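Local coordinates for flagellar motor switch protein FliG (Helicobacter pylori 26695, PDB 5WUJ), which forms part of the flagellar motor switch complex that sets the direction of flagellar rotation, and is required for flagellum synthesis and motility, at residues Leu10-Gln22 against Asn51-Phe65. Sequence-based numbering, arbitrary orientation.
Sequences LSMSEKIAILLIQ and NGTDKQIGAAVLEEF
Lys-15 and Glu-64 form a salt bridge between the two helices: Lys-15 NZ lies 2.9 Å from Glu-64 OE1 and uses the syn lone pair of that oxygen. The two side chains meet at about a right angle. Glu-64 reaches across because CG stands anti to the backbone N (chi1 -175°) and the chain beyond runs extended, while Lys-15 bends at its last torsion to bring the ammonium round. A long, flexible lysine suits this partly exposed margin: its CB touches Val-61 CG1 and Phe-65 CE2, and its CD and CE run beside the Glu-64 carboxylate.

Next to this pair Phe-65 enters helix 12-22 as a knob among Met-12, Lys-15, Ile-16 and Leu-19. Leu-19 CD1 lies over one ring face in a CH-pi contact, 3.5 Å from the ring centroid. Met-12 SD approaches obliquely in a Met-aromatic contact, 4.0 Å from Phe-65 CZ, and Ile-16 CG1 packs against that same ring carbon. The flat ring thus offers a face to the Leu-19 methyl while its far end, CZ, reaches Met-12 and Ile-16.

Val-61, compact and beta-branched, fits where the backbones are close: its CG1 methyl comes 3.4 Å from Lys-15 O, and both its methyls lie near Ile-18 CG2. Gly-58, with no side chain, lets its CA come within 3.8 Å of Ile-18 CG2. Near the N-terminal starts of both helices, Leu-10 CD1 rests on Ile-57 CG2. Thr-53 OG1 bonds to Leu-50 O, tying down the turn that leads into helix 55-71.

The axes of segments 12-22 and 55-65 approach to 9.3 Å and cross steeply at -104°. Such crossed packing, with an aliphatic and aromatic interface, joins helices 12-23 and 55-71 within the all-helical N-terminal domain of FliG.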
loop_
_atom_site.group_PDB
_atom_site.type_symbol
_atom_site.label_atom_id
_atom_site.label_comp_id
_atom_site.label_asym_id
_atom_site.label_seq_id
_atom_site.Cartn_x
_atom_site.Cartn_y
_atom_site.Cartn_z
ATOM N N LEU B 10 13.763 -0.342 2.496
ATOM C CA LEU B 10 12.818 0.334 3.375
ATOM C C LEU B 10 12.413 -0.594 4.513
ATOM O O LEU B 10 12.051 -1.749 4.288
ATOM C CB LEU B 10 11.574 0.769 2.603
ATOM C CG LEU B 10 11.707 1.912 1.607
ATOM C CD1 LEU B 10 10.376 2.069 0.899
ATOM C CD2 LEU B 10 12.127 3.209 2.301
ATOM N N SER B 11 12.484 -0.100 5.738
ATOM C CA SER B 11 11.906 -0.876 6.815
ATOM C C SER B 11 10.391 -0.896 6.670
ATOM O O SER B 11 9.788 -0.120 5.910
ATOM C CB SER B 11 12.301 -0.296 8.165
ATOM O OG SER B 11 13.699 -0.421 8.338
ATOM N N MET B 12 9.767 -1.809 7.411
ATOM C CA MET B 12 8.312 -1.884 7.398
ATOM C C MET B 12 7.698 -0.586 7.925
ATOM O O MET B 12 6.662 -0.123 7.430
ATOM C CB MET B 12 7.864 -3.105 8.206
ATOM C CG MET B 12 6.363 -3.276 8.303
ATOM S SD MET B 12 5.556 -3.308 6.677
ATOM C CE MET B 12 5.890 -4.976 6.136
ATOM N N SER B 13 8.359 0.037 8.902
ATOM C CA SER B 13 7.904 1.315 9.436
ATOM C C SER B 13 8.008 2.425 8.393
ATOM O O SER B 13 7.141 3.302 8.321
ATOM C CB SER B 13 8.713 1.660 10.700
ATOM O OG SER B 13 8.876 3.055 10.883
ATOM N N GLU B 14 9.065 2.405 7.581
ATOM C CA GLU B 14 9.183 3.354 6.469
ATOM C C GLU B 14 8.100 3.136 5.426
ATOM O O GLU B 14 7.530 4.104 4.902
ATOM C CB GLU B 14 10.560 3.235 5.826
ATOM C CG GLU B 14 11.669 3.382 6.861
ATOM C CD GLU B 14 13.026 3.461 6.241
ATOM O OE1 GLU B 14 13.565 2.403 5.839
ATOM O OE2 GLU B 14 13.554 4.584 6.167
ATOM N N LYS B 15 7.816 1.874 5.098
ATOM C CA LYS B 15 6.732 1.573 4.167
ATOM C C LYS B 15 5.402 2.076 4.704
ATOM O O LYS B 15 4.573 2.595 3.946
ATOM C CB LYS B 15 6.654 0.072 3.916
ATOM C CG LYS B 15 7.929 -0.534 3.313
ATOM C CD LYS B 15 7.605 -1.858 2.669
ATOM C CE LYS B 15 8.818 -2.578 2.159
ATOM N NZ LYS B 15 8.776 -3.978 2.651
ATOM N N ILE B 16 5.185 1.951 6.015
ATOM C CA ILE B 16 3.910 2.379 6.586
ATOM C C ILE B 16 3.774 3.894 6.511
ATOM O O ILE B 16 2.710 4.411 6.167
ATOM C CB ILE B 16 3.774 1.855 8.025
ATOM C CG1 ILE B 16 3.461 0.358 8.020
ATOM C CG2 ILE B 16 2.724 2.643 8.793
ATOM C CD1 ILE B 16 3.790 -0.341 9.365
ATOM N N ALA B 17 4.851 4.634 6.803
ATOM C CA ALA B 17 4.791 6.089 6.668
ATOM C C ALA B 17 4.577 6.496 5.217
ATOM O O ALA B 17 3.814 7.433 4.931
ATOM C CB ALA B 17 6.068 6.726 7.212
ATOM N N ILE B 18 5.223 5.792 4.279
ATOM C CA ILE B 18 4.993 6.089 2.867
ATOM C C ILE B 18 3.536 5.813 2.497
ATOM O O ILE B 18 2.904 6.596 1.776
ATOM C CB ILE B 18 5.982 5.306 1.979
ATOM C CG1 ILE B 18 7.338 6.024 1.956
ATOM C CG2 ILE B 18 5.464 5.179 0.559
ATOM C CD1 ILE B 18 8.517 5.096 1.723
ATOM N N LEU B 19 2.968 4.712 2.995
ATOM C CA LEU B 19 1.534 4.502 2.790
ATOM C C LEU B 19 0.731 5.660 3.378
ATOM O O LEU B 19 -0.162 6.207 2.718
ATOM C CB LEU B 19 1.098 3.162 3.399
ATOM C CG LEU B 19 -0.370 2.725 3.292
ATOM C CD1 LEU B 19 -0.426 1.240 3.470
ATOM C CD2 LEU B 19 -1.260 3.379 4.344
ATOM N N LEU B 20 1.050 6.067 4.621
ATOM C CA LEU B 20 0.260 7.113 5.272
ATOM C C LEU B 20 0.354 8.439 4.526
ATOM O O LEU B 20 -0.659 9.122 4.326
ATOM C CB LEU B 20 0.694 7.279 6.724
ATOM C CG LEU B 20 0.256 6.073 7.553
ATOM C CD1 LEU B 20 0.871 6.107 8.948
ATOM C CD2 LEU B 20 -1.279 6.010 7.630
ATOM N N ILE B 21 1.556 8.815 4.101
ATOM C CA ILE B 21 1.722 10.025 3.301
ATOM C C ILE B 21 0.756 10.016 2.119
ATOM O O ILE B 21 0.096 11.017 1.823
ATOM C CB ILE B 21 3.184 10.153 2.824
ATOM C CG1 ILE B 21 4.148 10.448 3.982
ATOM C CG2 ILE B 21 3.297 11.172 1.694
ATOM C CD1 ILE B 21 5.641 10.226 3.630
ATOM N N GLN B 22 0.647 8.885 1.428
ATOM C CA GLN B 22 -0.187 8.856 0.233
ATOM C C GLN B 22 -1.683 8.876 0.555
ATOM O O GLN B 22 -2.472 9.324 -0.280
ATOM C CB GLN B 22 0.151 7.637 -0.608
ATOM C CG GLN B 22 1.536 7.668 -1.218
ATOM C CD GLN B 22 1.909 6.313 -1.764
ATOM O OE1 GLN B 22 2.359 5.421 -1.031
ATOM N NE2 GLN B 22 1.663 6.123 -3.040
ATOM N N ASN B 51 8.633 12.418 3.249
ATOM C CA ASN B 51 7.887 13.356 2.422
ATOM C C ASN B 51 8.610 13.565 1.101
ATOM O O ASN B 51 9.812 13.838 1.072
ATOM C CB ASN B 51 7.734 14.703 3.140
ATOM C CG ASN B 51 6.280 15.072 3.402
ATOM O OD1 ASN B 51 5.366 14.567 2.747
ATOM N ND2 ASN B 51 6.060 15.968 4.364
ATOM N N GLY B 52 7.880 13.421 0.004
ATOM C CA GLY B 52 8.513 13.595 -1.290
ATOM C C GLY B 52 9.280 12.400 -1.814
ATOM O O GLY B 52 10.104 12.559 -2.718
ATOM N N THR B 53 9.041 11.204 -1.279
ATOM C CA THR B 53 9.529 9.991 -1.926
ATOM C C THR B 53 8.999 9.908 -3.358
ATOM O O THR B 53 7.927 10.434 -3.673
ATOM C CB THR B 53 9.100 8.769 -1.107
ATOM O OG1 THR B 53 9.725 8.825 0.182
ATOM C CG2 THR B 53 9.463 7.448 -1.796
ATOM N N ASP B 54 9.787 9.283 -4.242
ATOM C CA ASP B 54 9.347 9.010 -5.608
ATOM C C ASP B 54 7.958 8.385 -5.610
ATOM O O ASP B 54 7.647 7.523 -4.781
ATOM C CB ASP B 54 10.325 8.058 -6.311
ATOM C CG ASP B 54 11.623 8.734 -6.720
ATOM O OD1 ASP B 54 11.757 9.961 -6.516
ATOM O OD2 ASP B 54 12.517 8.026 -7.237
ATOM N N LYS B 55 7.114 8.824 -6.546
ATOM C CA LYS B 55 5.766 8.274 -6.600
ATOM C C LYS B 55 5.773 6.805 -7.009
ATOM O O LYS B 55 4.907 6.046 -6.561
ATOM C CB LYS B 55 4.870 9.087 -7.538
ATOM C CG LYS B 55 3.385 8.852 -7.244
ATOM C CD LYS B 55 2.478 9.307 -8.377
ATOM C CE LYS B 55 1.007 9.136 -7.998
ATOM N NZ LYS B 55 0.068 9.658 -9.037
ATOM N N GLN B 56 6.735 6.384 -7.843
ATOM C CA GLN B 56 6.797 4.977 -8.247
ATOM C C GLN B 56 7.118 4.066 -7.061
ATOM O O GLN B 56 6.582 2.957 -6.960
ATOM C CB GLN B 56 7.825 4.781 -9.366
ATOM C CG GLN B 56 7.618 5.674 -10.599
ATOM C CD GLN B 56 8.521 6.901 -10.595
ATOM O OE1 GLN B 56 8.275 7.869 -9.871
ATOM N NE2 GLN B 56 9.573 6.865 -11.407
ATOM N N ILE B 57 7.984 4.514 -6.153
ATOM C CA ILE B 57 8.238 3.743 -4.944
ATOM C C ILE B 57 6.998 3.715 -4.063
ATOM O O ILE B 57 6.653 2.675 -3.484
ATOM C CB ILE B 57 9.453 4.313 -4.196
ATOM C CG1 ILE B 57 10.744 3.991 -4.964
ATOM C CG2 ILE B 57 9.479 3.804 -2.736
ATOM C CD1 ILE B 57 11.963 4.726 -4.449
ATOM N N GLY B 58 6.306 4.850 -3.941
ATOM C CA GLY B 58 5.058 4.849 -3.193
ATOM C C GLY B 58 4.043 3.881 -3.775
ATOM O O GLY B 58 3.375 3.145 -3.041
ATOM N N ALA B 59 3.941 3.850 -5.110
ATOM C CA ALA B 59 3.004 2.955 -5.781
ATOM C C ALA B 59 3.355 1.500 -5.522
ATOM O O ALA B 59 2.466 0.658 -5.366
ATOM C CB ALA B 59 3.002 3.231 -7.292
ATOM N N ALA B 60 4.650 1.179 -5.526
ATOM C CA ALA B 60 5.087 -0.172 -5.196
ATOM C C ALA B 60 4.735 -0.529 -3.750
ATOM O O ALA B 60 4.389 -1.682 -3.456
ATOM C CB ALA B 60 6.590 -0.298 -5.437
ATOM N N VAL B 61 4.814 0.450 -2.837
ATOM C CA VAL B 61 4.410 0.217 -1.448
ATOM C C VAL B 61 2.911 -0.047 -1.363
ATOM O O VAL B 61 2.468 -0.977 -0.675
ATOM C CB VAL B 61 4.830 1.401 -0.550
ATOM C CG1 VAL B 61 4.169 1.312 0.867
ATOM C CG2 VAL B 61 6.337 1.422 -0.384
ATOM N N LEU B 62 2.103 0.763 -2.057
ATOM C CA LEU B 62 0.660 0.538 -2.048
ATOM C C LEU B 62 0.313 -0.840 -2.592
ATOM O O LEU B 62 -0.568 -1.527 -2.061
ATOM C CB LEU B 62 -0.050 1.606 -2.875
ATOM C CG LEU B 62 -0.046 3.000 -2.305
ATOM C CD1 LEU B 62 -1.002 3.884 -3.108
ATOM C CD2 LEU B 62 -0.389 2.965 -0.815
ATOM N N GLU B 63 0.988 -1.257 -3.662
ATOM C CA GLU B 63 0.717 -2.579 -4.216
ATOM C C GLU B 63 1.036 -3.664 -3.200
ATOM O O GLU B 63 0.340 -4.686 -3.123
ATOM C CB GLU B 63 1.527 -2.801 -5.490
ATOM C CG GLU B 63 0.991 -2.082 -6.710
ATOM C CD GLU B 63 1.536 -2.675 -7.998
ATOM O OE1 GLU B 63 2.469 -3.514 -7.912
ATOM O OE2 GLU B 63 1.028 -2.315 -9.086
ATOM N N GLU B 64 2.106 -3.467 -2.431
ATOM C CA GLU B 64 2.452 -4.430 -1.395
ATOM C C GLU B 64 1.347 -4.508 -0.345
ATOM O O GLU B 64 0.922 -5.602 0.047
ATOM C CB GLU B 64 3.790 -4.039 -0.772
ATOM C CG GLU B 64 4.347 -5.007 0.242
ATOM C CD GLU B 64 5.754 -4.616 0.691
ATOM O OE1 GLU B 64 6.119 -4.942 1.840
ATOM O OE2 GLU B 64 6.491 -3.978 -0.099
ATOM N N PHE B 65 0.842 -3.355 0.094
ATOM C CA PHE B 65 -0.218 -3.356 1.098
ATOM C C PHE B 65 -1.552 -3.805 0.516
ATOM O O PHE B 65 -2.336 -4.446 1.221
ATOM C CB PHE B 65 -0.345 -1.981 1.723
ATOM C CG PHE B 65 0.614 -1.776 2.847
ATOM C CD1 PHE B 65 0.320 -2.249 4.110
ATOM C CD2 PHE B 65 1.824 -1.138 2.633
ATOM C CE1 PHE B 65 1.218 -2.080 5.160
ATOM C CE2 PHE B 65 2.722 -0.956 3.684
ATOM C CZ PHE B 65 2.423 -1.436 4.935
#